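Local coordinates for protein carboxypeptidase 1 (Deinococcus radiodurans str. R1, PDB 5GIV) that probably removes amino acids one at a time from the C-terminal end of peptides as a zinc-dependent M32 carboxypeptidase of broad specificity, at residues A[105-110]-A[139-144]; A[120-125]-A[129-134]; A[344-347]-A[351-354]; A[365-370]-A[408-413]; A[380-385]-A[398-403]. All coordinates share one frame; numbering follows the deposited sequence.

How the interactions relate
Following the chain from the N terminus, interaction 1 closes a loop between helix 102-122 and helix 128-147. Interaction 2 falls within that loop and joins the same two helices where one ends and the next begins. Interaction 3 follows in series, closing a short loop before helix 357-372. Interaction 4 then ties that helix to the loop preceding helix 420-439, and interaction 5, joining helix 381-393 to an earlier part of the same loop, lies within its span. Trp-410 packs on Trp-385 and Leu-381, linking interactions 4 and 5; Arg-123 forms a salt bridge with Asp-402, linking 2 and 5. Met-131 touches Tyr-411, and Leu-347 touches Pro-398.

Interaction 1: residues A[105-110]-A[139-144]; sequences VREFSG and LDLSLQ
Phe-108 lays one face of its ring against Leu-141, whose CB stands 3.9 Å from the ring centroid and only 6° off the ring normal, a CH-pi contact over the centre of the face. Leu-141 passes the ring on this side, heading the other way, and its methyl CD1 reaches Phe-108 CD1 at 4.0 Å. With CG of Phe-108 anti to its backbone N (chi1 -153°), the ring lies against the backbone of helix 128-147: Phe-108 CE2 is 3.8 Å from Leu-141 O. At the ring edge, near its plane, Ser-142 OG is 3.9 Å from Phe-108 CZ; that hydroxyl is engaged with Thr-138 O and Ile-415 N. The other leucine methyl, Leu-141 CD2, is 4.1 Å from Glu-107 OE1, where the extended glutamate crosses its tip. Helices 102-122 and 128-147 run roughly antiparallel here, their local axes 10.9 Å apart at an angle of 149°, as in a helical hairpin. Pro-414 also touches Phe-108 and Ser-142, bringing a later loop to the pair. With an alanine here in place of Phe-108, Leu-141 CB would probably lose its aromatic partner and a gap would be likely to open between the helices. No hydrogen bond crosses between the two segments, so their direct contact depends on dispersion and shape, with the carboxylate of Glu-107 at its more exposed margin.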
# COMPACT_ATOMS: atom_id res chain seq x y z
N VAL A 105 -4.05 -23.40 14.69
CA VAL A 105 -3.58 -22.42 13.71
C VAL A 105 -3.22 -21.12 14.40
O VAL A 105 -2.16 -20.53 14.14
CB VAL A 105 -4.66 -22.20 12.63
CG1 VAL A 105 -4.22 -21.11 11.65
CG2 VAL A 105 -4.99 -23.50 11.92
N ARG A 106 -4.08 -20.66 15.31
CA ARG A 106 -3.85 -19.40 16.01
C ARG A 106 -2.67 -19.49 16.97
O ARG A 106 -1.87 -18.55 17.05
CB ARG A 106 -5.12 -18.97 16.74
CG ARG A 106 -6.22 -18.43 15.82
CD ARG A 106 -7.38 -17.86 16.62
NE ARG A 106 -8.06 -18.92 17.37
CZ ARG A 106 -9.09 -19.62 16.91
NH1 ARG A 106 -9.58 -19.36 15.70
NH2 ARG A 106 -9.63 -20.57 17.66
N GLU A 107 -2.56 -20.59 17.71
CA GLU A 107 -1.45 -20.73 18.64
C GLU A 107 -0.11 -20.69 17.91
O GLU A 107 0.81 -19.96 18.29
CB GLU A 107 -1.59 -22.01 19.46
CG GLU A 107 -0.51 -22.18 20.52
CD GLU A 107 -0.41 -23.59 21.07
OE1 GLU A 107 -1.08 -24.50 20.53
OE2 GLU A 107 0.33 -23.79 22.07
N PHE A 108 0.02 -21.49 16.85
CA PHE A 108 1.25 -21.51 16.06
C PHE A 108 1.53 -20.14 15.45
O PHE A 108 2.66 -19.64 15.50
CB PHE A 108 1.14 -22.58 14.98
CG PHE A 108 2.47 -23.15 14.53
CD1 PHE A 108 3.65 -22.50 14.83
CD2 PHE A 108 2.53 -24.33 13.82
CE1 PHE A 108 4.86 -23.03 14.42
CE2 PHE A 108 3.74 -24.86 13.41
CZ PHE A 108 4.91 -24.20 13.72
N SER A 109 0.50 -19.51 14.88
CA SER A 109 0.67 -18.19 14.28
C SER A 109 1.09 -17.15 15.32
O SER A 109 1.97 -16.32 15.05
CB SER A 109 -0.64 -17.77 13.61
OG SER A 109 -0.64 -16.38 13.34
N GLY A 110 0.50 -17.19 16.51
CA GLY A 110 0.88 -16.24 17.54
C GLY A 110 2.29 -16.47 18.06
O GLY A 110 3.03 -15.52 18.34
N LEU A 139 9.80 -26.19 17.49
CA LEU A 139 10.03 -27.58 17.09
C LEU A 139 8.90 -28.48 17.54
O LEU A 139 8.44 -29.34 16.78
CB LEU A 139 11.36 -28.08 17.65
CG LEU A 139 11.61 -29.55 17.30
CD1 LEU A 139 11.73 -29.74 15.79
CD2 LEU A 139 12.86 -30.07 18.00
N ASP A 140 8.42 -28.29 18.77
CA ASP A 140 7.31 -29.09 19.28
C ASP A 140 6.05 -28.85 18.47
O ASP A 140 5.36 -29.79 18.08
CB ASP A 140 7.10 -28.79 20.77
CG ASP A 140 5.82 -29.40 21.32
OD1 ASP A 140 5.75 -30.64 21.47
OD2 ASP A 140 4.88 -28.62 21.63
N LEU A 141 5.73 -27.58 18.20
CA LEU A 141 4.57 -27.27 17.37
C LEU A 141 4.74 -27.77 15.93
O LEU A 141 3.75 -28.15 15.29
CB LEU A 141 4.31 -25.76 17.37
CG LEU A 141 3.91 -25.15 18.71
CD1 LEU A 141 3.84 -23.62 18.62
CD2 LEU A 141 2.57 -25.72 19.19
N SER A 142 5.96 -27.75 15.39
CA SER A 142 6.16 -28.29 14.04
C SER A 142 5.84 -29.78 13.99
O SER A 142 5.17 -30.25 13.07
CB SER A 142 7.60 -28.05 13.56
OG SER A 142 7.87 -26.66 13.45
N LEU A 143 6.29 -30.53 15.00
CA LEU A 143 5.97 -31.95 15.05
C LEU A 143 4.47 -32.17 15.24
O LEU A 143 3.88 -33.06 14.62
CB LEU A 143 6.76 -32.61 16.17
CG LEU A 143 8.25 -32.73 15.89
CD1 LEU A 143 8.96 -33.14 17.17
CD2 LEU A 143 8.51 -33.75 14.77
N GLN A 144 3.85 -31.34 16.08
CA GLN A 144 2.41 -31.46 16.29
C GLN A 144 1.63 -31.16 15.02
O GLN A 144 0.69 -31.89 14.68
CB GLN A 144 1.98 -30.51 17.41
CG GLN A 144 0.52 -30.65 17.76
CD GLN A 144 0.16 -29.92 19.02
OE1 GLN A 144 1.03 -29.56 19.82
NE2 GLN A 144 -1.15 -29.73 19.23

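Interaction 2: residues A[120-125]-A[129-134]; sequences TEARPA and GRMVPY
The backbone leaves helix 102-122 in the turn that leads to helix 128-147, and the two segments come closest at Ala-122 and Arg-130, whose CA atoms are 6.9 Å apart. Arg-130 reaches back across this turn with a chain extended from CG to NE, CG lying anti to the backbone N. Its guanidinium meets Glu-121 end-on: Arg-130 NH1 and NH2 both donate to the single oxygen Glu-121 OE2, at 3.2 Å and 3.1 Å. The oxygen sits at the guanidinium edge, in its plane, but the carboxylate is turned 61° from that plane. NH1 uses the anti lone pair of OE2, while NH2 approaches from above the carboxylate plane. Beside this salt bridge, Ala-122 CB meets Met-131 SD at 3.5 Å and Met-131 CG at 3.7 Å. The methionine chain bends at chi2 and chi3, and its side chain also touches Ala-118 of helix 102-122, and Leu-405 and Tyr-411 of a later loop. Asp-127 OD1 accepts from Arg-130 N within the connection itself. The chemistry joins an end-on salt bridge, both NH1 and NH2 on one oxygen, on the more exposed side to a buried sulfur-methyl contact; the bonds to OE2, at 145° and 150°, are moderately bent, consistent with one oxygen shared between two donors.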
# COMPACT_ATOMS: atom_id res chain seq x y z
N THR A 120 14.27 -10.47 15.53
CA THR A 120 14.73 -9.20 14.96
C THR A 120 15.61 -8.43 15.93
O THR A 120 16.40 -7.59 15.49
CB THR A 120 13.54 -8.34 14.54
OG1 THR A 120 12.76 -8.03 15.70
CG2 THR A 120 12.68 -9.09 13.54
N GLU A 121 15.53 -8.73 17.22
CA GLU A 121 16.41 -8.13 18.21
C GLU A 121 17.56 -9.04 18.59
O GLU A 121 18.69 -8.56 18.76
CB GLU A 121 15.62 -7.77 19.48
CG GLU A 121 14.33 -6.99 19.26
CD GLU A 121 13.58 -6.73 20.56
OE1 GLU A 121 12.59 -5.96 20.54
OE2 GLU A 121 13.96 -7.32 21.60
N ALA A 122 17.31 -10.35 18.69
CA ALA A 122 18.33 -11.27 19.17
C ALA A 122 19.45 -11.47 18.15
O ALA A 122 20.61 -11.66 18.55
CB ALA A 122 17.70 -12.62 19.52
N ARG A 123 19.16 -11.41 16.85
CA ARG A 123 20.23 -11.64 15.88
C ARG A 123 21.30 -10.57 15.98
O ARG A 123 22.46 -10.90 16.29
CB ARG A 123 19.67 -11.74 14.46
CG ARG A 123 20.78 -11.97 13.44
CD ARG A 123 20.35 -11.98 11.99
NE ARG A 123 21.49 -12.34 11.14
CZ ARG A 123 21.53 -12.19 9.83
NH1 ARG A 123 20.50 -11.68 9.18
NH2 ARG A 123 22.62 -12.55 9.15
N PRO A 124 21.00 -9.28 15.75
CA PRO A 124 22.06 -8.26 15.87
C PRO A 124 22.77 -8.28 17.21
O PRO A 124 23.93 -7.87 17.28
CB PRO A 124 21.30 -6.95 15.63
CG PRO A 124 19.86 -7.27 15.85
CD PRO A 124 19.69 -8.69 15.42
N ALA A 125 22.13 -8.78 18.26
CA ALA A 125 22.73 -8.84 19.59
C ALA A 125 23.48 -10.15 19.84
O ALA A 125 23.99 -10.35 20.95
CB ALA A 125 21.65 -8.64 20.65
N GLY A 129 21.05 -17.68 22.90
CA GLY A 129 20.46 -18.24 24.10
C GLY A 129 19.04 -17.76 24.34
O GLY A 129 18.21 -18.50 24.88
N ARG A 130 18.73 -16.54 23.93
CA ARG A 130 17.36 -16.05 24.09
C ARG A 130 16.39 -16.77 23.16
O ARG A 130 15.23 -16.99 23.54
CB ARG A 130 17.31 -14.54 23.85
CG ARG A 130 15.91 -13.93 23.86
CD ARG A 130 15.99 -12.45 23.52
NE ARG A 130 14.69 -11.80 23.41
CZ ARG A 130 14.53 -10.54 23.00
NH1 ARG A 130 15.59 -9.80 22.67
NH2 ARG A 130 13.32 -10.01 22.90
N MET A 131 16.83 -17.14 21.96
CA MET A 131 15.93 -17.77 21.01
C MET A 131 15.73 -19.26 21.27
O MET A 131 14.77 -19.84 20.75
CB MET A 131 16.44 -17.58 19.58
CG MET A 131 16.63 -16.13 19.19
SD MET A 131 15.21 -15.10 19.60
CE MET A 131 13.88 -15.93 18.73
N VAL A 132 16.60 -19.89 22.07
CA VAL A 132 16.49 -21.34 22.28
C VAL A 132 15.09 -21.74 22.72
O VAL A 132 14.52 -22.66 22.12
CB VAL A 132 17.58 -21.82 23.25
CG1 VAL A 132 17.29 -23.24 23.68
CG2 VAL A 132 18.95 -21.74 22.60
N PRO A 133 14.49 -21.13 23.75
CA PRO A 133 13.11 -21.51 24.10
C PRO A 133 12.10 -21.32 22.97
O PRO A 133 11.22 -22.16 22.80
CB PRO A 133 12.80 -20.61 25.31
CG PRO A 133 13.83 -19.53 25.28
CD PRO A 133 15.05 -20.15 24.69
N TYR A 134 12.20 -20.23 22.20
CA TYR A 134 11.31 -20.05 21.06
C TYR A 134 11.46 -21.18 20.05
O TYR A 134 10.47 -21.70 19.52
CB TYR A 134 11.56 -18.71 20.38
CG TYR A 134 11.10 -17.49 21.14
CD1 TYR A 134 9.81 -17.01 20.99
CD2 TYR A 134 11.95 -16.82 22.00
CE1 TYR A 134 9.39 -15.88 21.67
CE2 TYR A 134 11.54 -15.70 22.69
CZ TYR A 134 10.25 -15.23 22.52
OH TYR A 134 9.83 -14.10 23.21

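Interaction 3: residues A[344-347]-A[351-354]; sequences SRSL and DADE
Asp-353 turns its carboxylate to the backbone of Ser-344, whose N donates to Asp-353 OD2 at 3.0 Å along a nearly straight path of 168°. The donor does not lie in the carboxylate plane: it meets OD2 from above, 55° out of it. The aspartate CG stands between its own backbone N and carbonyl carbon (chi1 61°), a setting that brings OD2 to Ser-344 N while OD1 accepts from Leu-355 N. OD2 is also gripped by Thr-356 OG1. Ser-346 points its side chain toward the other segment as well, its OG alongside Ala-352 at 4.1 Å from CB. Both segments are irregular parts of the loop between helix 333-339 and helix 357-372, and they face each other across a short chain reversal without forming a strand pair. A water lies between them: it donates to Ser-344 O at 2.8 Å, accepts from Asp-353 N at 3.1 Å, and shares a hydrogen bond with Ser-346 OG at 2.8 Å. With an alanine in place of Asp-353, Ser-344 N, Leu-355 N and Thr-356 OG1 would probably all be left without this carboxylate partner, and the two sides of the loop joined chiefly through that water. Ala-352 also packs against Tyr-357 and His-360 on helix 357-372; its side chain is about 13 Å from the bound zinc ion, and about 11 Å from that of the metal ligand Glu-296.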
# COMPACT_ATOMS: atom_id res chain seq x y z
N SER A 344 33.17 -18.31 -4.25
CA SER A 344 33.98 -18.43 -3.03
C SER A 344 33.12 -19.03 -1.93
O SER A 344 31.90 -18.85 -1.90
CB SER A 344 34.54 -17.07 -2.58
OG SER A 344 33.50 -16.24 -2.11
N ARG A 345 33.79 -19.71 -1.00
CA ARG A 345 33.11 -20.18 0.20
C ARG A 345 32.78 -18.99 1.08
O ARG A 345 33.68 -18.25 1.49
CB ARG A 345 34.00 -21.15 0.97
CG ARG A 345 34.64 -22.19 0.09
CD ARG A 345 35.70 -22.97 0.85
NE ARG A 345 36.42 -23.83 -0.08
CZ ARG A 345 37.69 -23.65 -0.43
NH1 ARG A 345 38.41 -22.67 0.11
NH2 ARG A 345 38.24 -24.48 -1.30
N SER A 346 31.50 -18.78 1.34
CA SER A 346 31.04 -17.61 2.08
C SER A 346 30.04 -18.06 3.13
O SER A 346 29.71 -19.25 3.23
CB SER A 346 30.44 -16.56 1.13
OG SER A 346 29.39 -17.10 0.34
N LEU A 347 29.58 -17.11 3.94
CA LEU A 347 28.73 -17.39 5.09
C LEU A 347 27.24 -17.20 4.83
O LEU A 347 26.42 -17.93 5.39
CB LEU A 347 29.13 -16.48 6.25
CG LEU A 347 30.53 -16.64 6.84
CD1 LEU A 347 30.77 -15.54 7.88
CD2 LEU A 347 30.70 -18.04 7.47
N ASP A 351 23.50 -14.71 -0.56
CA ASP A 351 24.50 -14.10 -1.43
C ASP A 351 25.44 -15.11 -2.08
O ASP A 351 26.36 -14.70 -2.80
CB ASP A 351 25.34 -13.09 -0.64
CG ASP A 351 24.50 -11.98 -0.05
OD1 ASP A 351 23.37 -11.74 -0.55
OD2 ASP A 351 24.99 -11.32 0.90
N ALA A 352 25.26 -16.40 -1.83
CA ALA A 352 26.24 -17.38 -2.25
C ALA A 352 26.17 -17.60 -3.76
O ALA A 352 25.11 -17.46 -4.38
CB ALA A 352 26.04 -18.70 -1.50
N ASP A 353 27.32 -17.91 -4.35
CA ASP A 353 27.48 -18.04 -5.79
C ASP A 353 26.79 -19.30 -6.32
O ASP A 353 26.29 -20.14 -5.57
CB ASP A 353 28.96 -18.08 -6.14
CG ASP A 353 29.65 -19.27 -5.51
OD1 ASP A 353 29.54 -20.38 -6.06
OD2 ASP A 353 30.27 -19.10 -4.44
N GLU A 354 26.83 -19.45 -7.65
CA GLU A 354 26.15 -20.56 -8.30
C GLU A 354 26.71 -21.91 -7.87
O GLU A 354 25.99 -22.92 -7.92
CB GLU A 354 26.28 -20.43 -9.82
CG GLU A 354 25.33 -19.43 -10.45
CD GLU A 354 25.35 -19.53 -11.97
OE1 GLU A 354 26.40 -19.24 -12.57
OE2 GLU A 354 24.31 -19.91 -12.55
O HOH W 1 29.66 -17.24 -2.43

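Interaction 4: residues A[365-370]-A[408-413]; sequences FELERE and VHWYFG
Segment 365-370 is regular helix, whereas 408-413 is a loop whose first residues, 408-410, have helical backbone angles without the regular bonds; their nearest CA atoms, those of Glu-368 and Trp-410, are 9.5 Å apart, so long side chains span the gap. Trp-410 brings its indole up to the helix and donates from NE1 to Glu-368 OE2 at 2.9 Å, with an N-H...O angle of 162°. The carboxylate oxygen sits at the ring edge, near the indole plane, and offers its anti lone pair; the carboxylate itself is turned 39° from the ring. Glu-368 CG stands anti to the carbonyl carbon (chi1 -71°) and the chain beyond it is extended, which carries the acid alongside the indole: Glu-368 CG also packs on Trp-410 CZ2 at 3.6 Å. At the six-membered end of the indole, Leu-367 CB approaches Trp-410 CH2 at 4.1 Å. The buried carboxylate has further donors, with Ser-418 OG bonding OE2 and weaker bonds from Gly-416 N to OE2 and Gly-417 N to OE1. This array of donors would probably stabilise its negative charge and fix its rotation. Around the pair, Leu-135 of helix 128-147 and Leu-381 of helix 381-393 pack on Trp-410, while Leu-367 reaches Ala-384 and Trp-385; the indole is thus set between helices 128-147, 357-372 and 381-393.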
# COMPACT_ATOMS: atom_id res chain seq x y z
N PHE A 365 18.97 -28.33 5.77
CA PHE A 365 18.09 -29.49 5.67
C PHE A 365 18.52 -30.59 6.64
O PHE A 365 17.69 -31.17 7.35
CB PHE A 365 18.08 -30.00 4.23
CG PHE A 365 17.21 -31.20 4.00
CD1 PHE A 365 15.86 -31.06 3.77
CD2 PHE A 365 17.75 -32.47 3.97
CE1 PHE A 365 15.06 -32.15 3.53
CE2 PHE A 365 16.95 -33.58 3.73
CZ PHE A 365 15.61 -33.43 3.51
N GLU A 366 19.83 -30.88 6.69
CA GLU A 366 20.31 -31.96 7.55
C GLU A 366 20.14 -31.62 9.02
O GLU A 366 19.87 -32.52 9.83
CB GLU A 366 21.76 -32.28 7.21
CG GLU A 366 21.90 -33.03 5.87
CD GLU A 366 23.34 -33.31 5.47
OE1 GLU A 366 24.28 -32.84 6.16
OE2 GLU A 366 23.54 -34.00 4.44
N LEU A 367 20.24 -30.34 9.39
CA LEU A 367 19.96 -29.95 10.77
C LEU A 367 18.48 -30.09 11.08
O LEU A 367 18.10 -30.46 12.20
CB LEU A 367 20.42 -28.50 11.01
CG LEU A 367 21.93 -28.24 10.97
CD1 LEU A 367 22.23 -26.75 10.85
CD2 LEU A 367 22.63 -28.82 12.20
N GLU A 368 17.62 -29.78 10.10
CA GLU A 368 16.19 -30.04 10.27
C GLU A 368 15.92 -31.52 10.46
O GLU A 368 15.13 -31.92 11.33
CB GLU A 368 15.42 -29.52 9.06
CG GLU A 368 15.32 -28.02 8.91
CD GLU A 368 14.53 -27.63 7.67
OE1 GLU A 368 14.43 -28.46 6.74
OE2 GLU A 368 13.99 -26.50 7.64
N ARG A 369 16.58 -32.37 9.66
CA ARG A 369 16.39 -33.81 9.79
C ARG A 369 16.75 -34.27 11.20
O ARG A 369 15.99 -35.01 11.83
CB ARG A 369 17.22 -34.55 8.75
CG ARG A 369 16.89 -36.03 8.66
CD ARG A 369 18.01 -36.85 8.04
NE ARG A 369 18.18 -36.60 6.61
CZ ARG A 369 17.31 -36.96 5.67
NH1 ARG A 369 16.17 -37.58 6.00
NH2 ARG A 369 17.56 -36.71 4.38
N GLU A 370 17.91 -33.84 11.70
CA GLU A 370 18.34 -34.24 13.04
C GLU A 370 17.39 -33.72 14.11
O GLU A 370 17.07 -34.44 15.07
CB GLU A 370 19.76 -33.76 13.33
CG GLU A 370 20.84 -34.42 12.48
CD GLU A 370 20.79 -35.94 12.56
OE1 GLU A 370 20.69 -36.60 11.50
OE2 GLU A 370 20.85 -36.48 13.70
N VAL A 408 15.74 -16.28 8.69
CA VAL A 408 14.51 -16.06 9.44
C VAL A 408 13.61 -17.29 9.50
O VAL A 408 12.72 -17.36 10.36
CB VAL A 408 13.70 -14.89 8.84
CG1 VAL A 408 13.06 -15.29 7.53
CG2 VAL A 408 12.64 -14.42 9.81
N HIS A 409 13.82 -18.29 8.63
CA HIS A 409 12.81 -19.31 8.41
C HIS A 409 12.37 -19.99 9.71
O HIS A 409 11.18 -20.02 10.03
CB HIS A 409 13.31 -20.35 7.39
CG HIS A 409 13.68 -19.75 6.06
ND1 HIS A 409 14.60 -18.74 5.93
CD2 HIS A 409 13.23 -20.03 4.81
CE1 HIS A 409 14.72 -18.42 4.65
NE2 HIS A 409 13.89 -19.18 3.96
N TRP A 410 13.32 -20.52 10.48
CA TRP A 410 12.97 -21.25 11.70
C TRP A 410 12.43 -20.35 12.81
O TRP A 410 11.94 -20.87 13.82
CB TRP A 410 14.18 -22.02 12.22
CG TRP A 410 14.73 -23.03 11.26
CD1 TRP A 410 14.06 -23.62 10.22
CD2 TRP A 410 16.06 -23.56 11.24
NE1 TRP A 410 14.90 -24.48 9.56
CE2 TRP A 410 16.13 -24.47 10.17
CE3 TRP A 410 17.19 -23.37 12.04
CZ2 TRP A 410 17.29 -25.18 9.87
CZ3 TRP A 410 18.34 -24.07 11.74
CH2 TRP A 410 18.38 -24.96 10.66
N TYR A 411 12.49 -19.03 12.65
CA TYR A 411 12.01 -18.13 13.69
C TYR A 411 10.67 -17.49 13.35
O TYR A 411 10.03 -16.91 14.24
CB TYR A 411 13.04 -17.03 13.95
CG TYR A 411 14.40 -17.58 14.27
CD1 TYR A 411 14.72 -17.99 15.56
CD2 TYR A 411 15.36 -17.74 13.28
CE1 TYR A 411 15.95 -18.52 15.85
CE2 TYR A 411 16.59 -18.27 13.56
CZ TYR A 411 16.88 -18.65 14.84
OH TYR A 411 18.12 -19.18 15.12
N PHE A 412 10.23 -17.56 12.09
CA PHE A 412 8.95 -17.02 11.66
C PHE A 412 8.08 -18.10 11.03
O PHE A 412 7.14 -17.79 10.30
CB PHE A 412 9.17 -15.87 10.68
CG PHE A 412 7.98 -14.97 10.53
CD1 PHE A 412 6.98 -14.95 11.49
CD2 PHE A 412 7.86 -14.14 9.43
CE1 PHE A 412 5.88 -14.12 11.36
CE2 PHE A 412 6.76 -13.30 9.28
CZ PHE A 412 5.77 -13.29 10.25
N GLY A 413 8.39 -19.37 11.27
CA GLY A 413 7.65 -20.46 10.70
C GLY A 413 8.12 -21.79 11.25
O GLY A 413 8.93 -21.86 12.18

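Interaction 5: residues A[380-385]-A[398-403]; sequences DLADAW and PSDVDG
Trp-385 holds CG anti to its backbone N (chi1 -180°), and chi2 of -70° turns the indole so that one face receives the peptide of Gly-403. Gly-403 C lies 3.2 Å from Trp-385 NE1, and Gly-403 O rests 3.1 Å above the ring plane, offset toward the rim. That oxygen is not hydrogen-bonded to NE1, since the angle is poor; the indole N-H instead donates to a water in the ring plane, 3.0 Å from Trp-385 NE1, which in turn donates to Asp-402 O. The contact joins the first turns of helix 381-393 to the long loop that follows it, which returns to the start of the helix, with Asp-400 near Ala-382 and Gly-403 near Trp-385. One turn earlier, Ala-382 CB meets Asp-400 OD1 at 3.6 Å, and a second water bridges the same pair, donating to Ala-382 O at 2.9 Å and to Asp-400 OD1 at 2.8 Å. Asp-400 OD1 also has a weak bond from His-386 NE2. At Gly-403 a CB would be crowded by Ser-399 O, so the close turn leaves little room for a side chain. Asp-402 directs its carboxylate elsewhere, to a salt bridge with Arg-123, and Phe-128 of helix 128-147 packs on both Ala-382 and Asp-400.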
# COMPACT_ATOMS: atom_id res chain seq x y z
N ASP A 380 21.54 -27.21 21.34
CA ASP A 380 22.80 -27.53 20.69
C ASP A 380 22.86 -27.05 19.24
O ASP A 380 23.86 -27.30 18.56
CB ASP A 380 23.02 -29.05 20.74
CG ASP A 380 23.25 -29.56 22.15
OD1 ASP A 380 23.35 -28.74 23.07
OD2 ASP A 380 23.29 -30.78 22.35
N LEU A 381 21.83 -26.34 18.75
CA LEU A 381 21.77 -25.99 17.34
C LEU A 381 22.89 -25.04 16.93
O LEU A 381 23.49 -25.21 15.86
CB LEU A 381 20.40 -25.39 17.00
CG LEU A 381 20.20 -24.93 15.55
CD1 LEU A 381 20.36 -26.10 14.56
CD2 LEU A 381 18.84 -24.28 15.40
N ALA A 382 23.18 -24.03 17.76
CA ALA A 382 24.21 -23.06 17.39
C ALA A 382 25.53 -23.75 17.12
O ALA A 382 26.20 -23.46 16.12
CB ALA A 382 24.36 -22.00 18.49
N ASP A 383 25.92 -24.68 18.00
CA ASP A 383 27.17 -25.40 17.83
C ASP A 383 27.12 -26.34 16.63
O ASP A 383 28.09 -26.42 15.86
CB ASP A 383 27.52 -26.15 19.11
CG ASP A 383 27.72 -25.20 20.29
OD1 ASP A 383 28.36 -24.14 20.10
OD2 ASP A 383 27.21 -25.49 21.41
N ALA A 384 26.02 -27.07 16.45
CA ALA A 384 25.91 -27.98 15.31
C ALA A 384 25.95 -27.21 13.99
O ALA A 384 26.53 -27.69 13.01
CB ALA A 384 24.63 -28.80 15.40
N TRP A 385 25.35 -26.02 13.96
CA TRP A 385 25.38 -25.18 12.77
C TRP A 385 26.81 -24.82 12.39
O TRP A 385 27.23 -25.01 11.23
CB TRP A 385 24.54 -23.92 13.00
CG TRP A 385 24.48 -22.94 11.82
CD1 TRP A 385 25.50 -22.17 11.35
CD2 TRP A 385 23.33 -22.62 11.03
NE1 TRP A 385 25.06 -21.40 10.29
CE2 TRP A 385 23.73 -21.66 10.08
CE3 TRP A 385 22.00 -23.05 11.03
CZ2 TRP A 385 22.86 -21.13 9.14
CZ3 TRP A 385 21.13 -22.52 10.09
CH2 TRP A 385 21.56 -21.58 9.16
N PRO A 398 32.01 -15.76 12.84
CA PRO A 398 32.65 -15.38 14.11
C PRO A 398 31.72 -15.48 15.31
O PRO A 398 32.19 -15.51 16.45
CB PRO A 398 33.10 -13.94 13.87
CG PRO A 398 32.20 -13.44 12.79
CD PRO A 398 31.90 -14.62 11.92
N SER A 399 30.41 -15.50 15.08
CA SER A 399 29.44 -15.59 16.15
C SER A 399 28.19 -16.28 15.60
O SER A 399 28.22 -16.86 14.51
CB SER A 399 29.14 -14.19 16.71
OG SER A 399 28.55 -13.37 15.73
N ASP A 400 27.09 -16.20 16.34
CA ASP A 400 25.83 -16.76 15.89
C ASP A 400 25.04 -15.82 15.00
O ASP A 400 24.07 -16.26 14.37
CB ASP A 400 24.96 -17.16 17.09
CG ASP A 400 25.63 -18.20 17.95
OD1 ASP A 400 26.28 -19.11 17.41
OD2 ASP A 400 25.52 -18.12 19.19
N VAL A 401 25.42 -14.54 14.93
CA VAL A 401 24.69 -13.58 14.09
C VAL A 401 24.52 -14.13 12.68
O VAL A 401 23.40 -14.21 12.15
CB VAL A 401 25.41 -12.22 14.06
CG1 VAL A 401 24.74 -11.30 13.06
CG2 VAL A 401 25.42 -11.59 15.46
N ASP A 402 25.63 -14.51 12.06
CA ASP A 402 25.63 -15.12 10.73
C ASP A 402 25.76 -16.64 10.80
O ASP A 402 26.02 -17.28 9.78
CB ASP A 402 26.74 -14.51 9.89
CG ASP A 402 26.49 -13.02 9.59
OD1 ASP A 402 25.32 -12.59 9.61
OD2 ASP A 402 27.48 -12.29 9.36
N GLY A 403 25.64 -17.21 12.00
CA GLY A 403 25.46 -18.64 12.19
C GLY A 403 24.00 -19.01 12.21
O GLY A 403 23.26 -18.68 11.29
O HOH W 2 25.51 -20.78 15.24
O HOH W 3 27.22 -19.65 9.16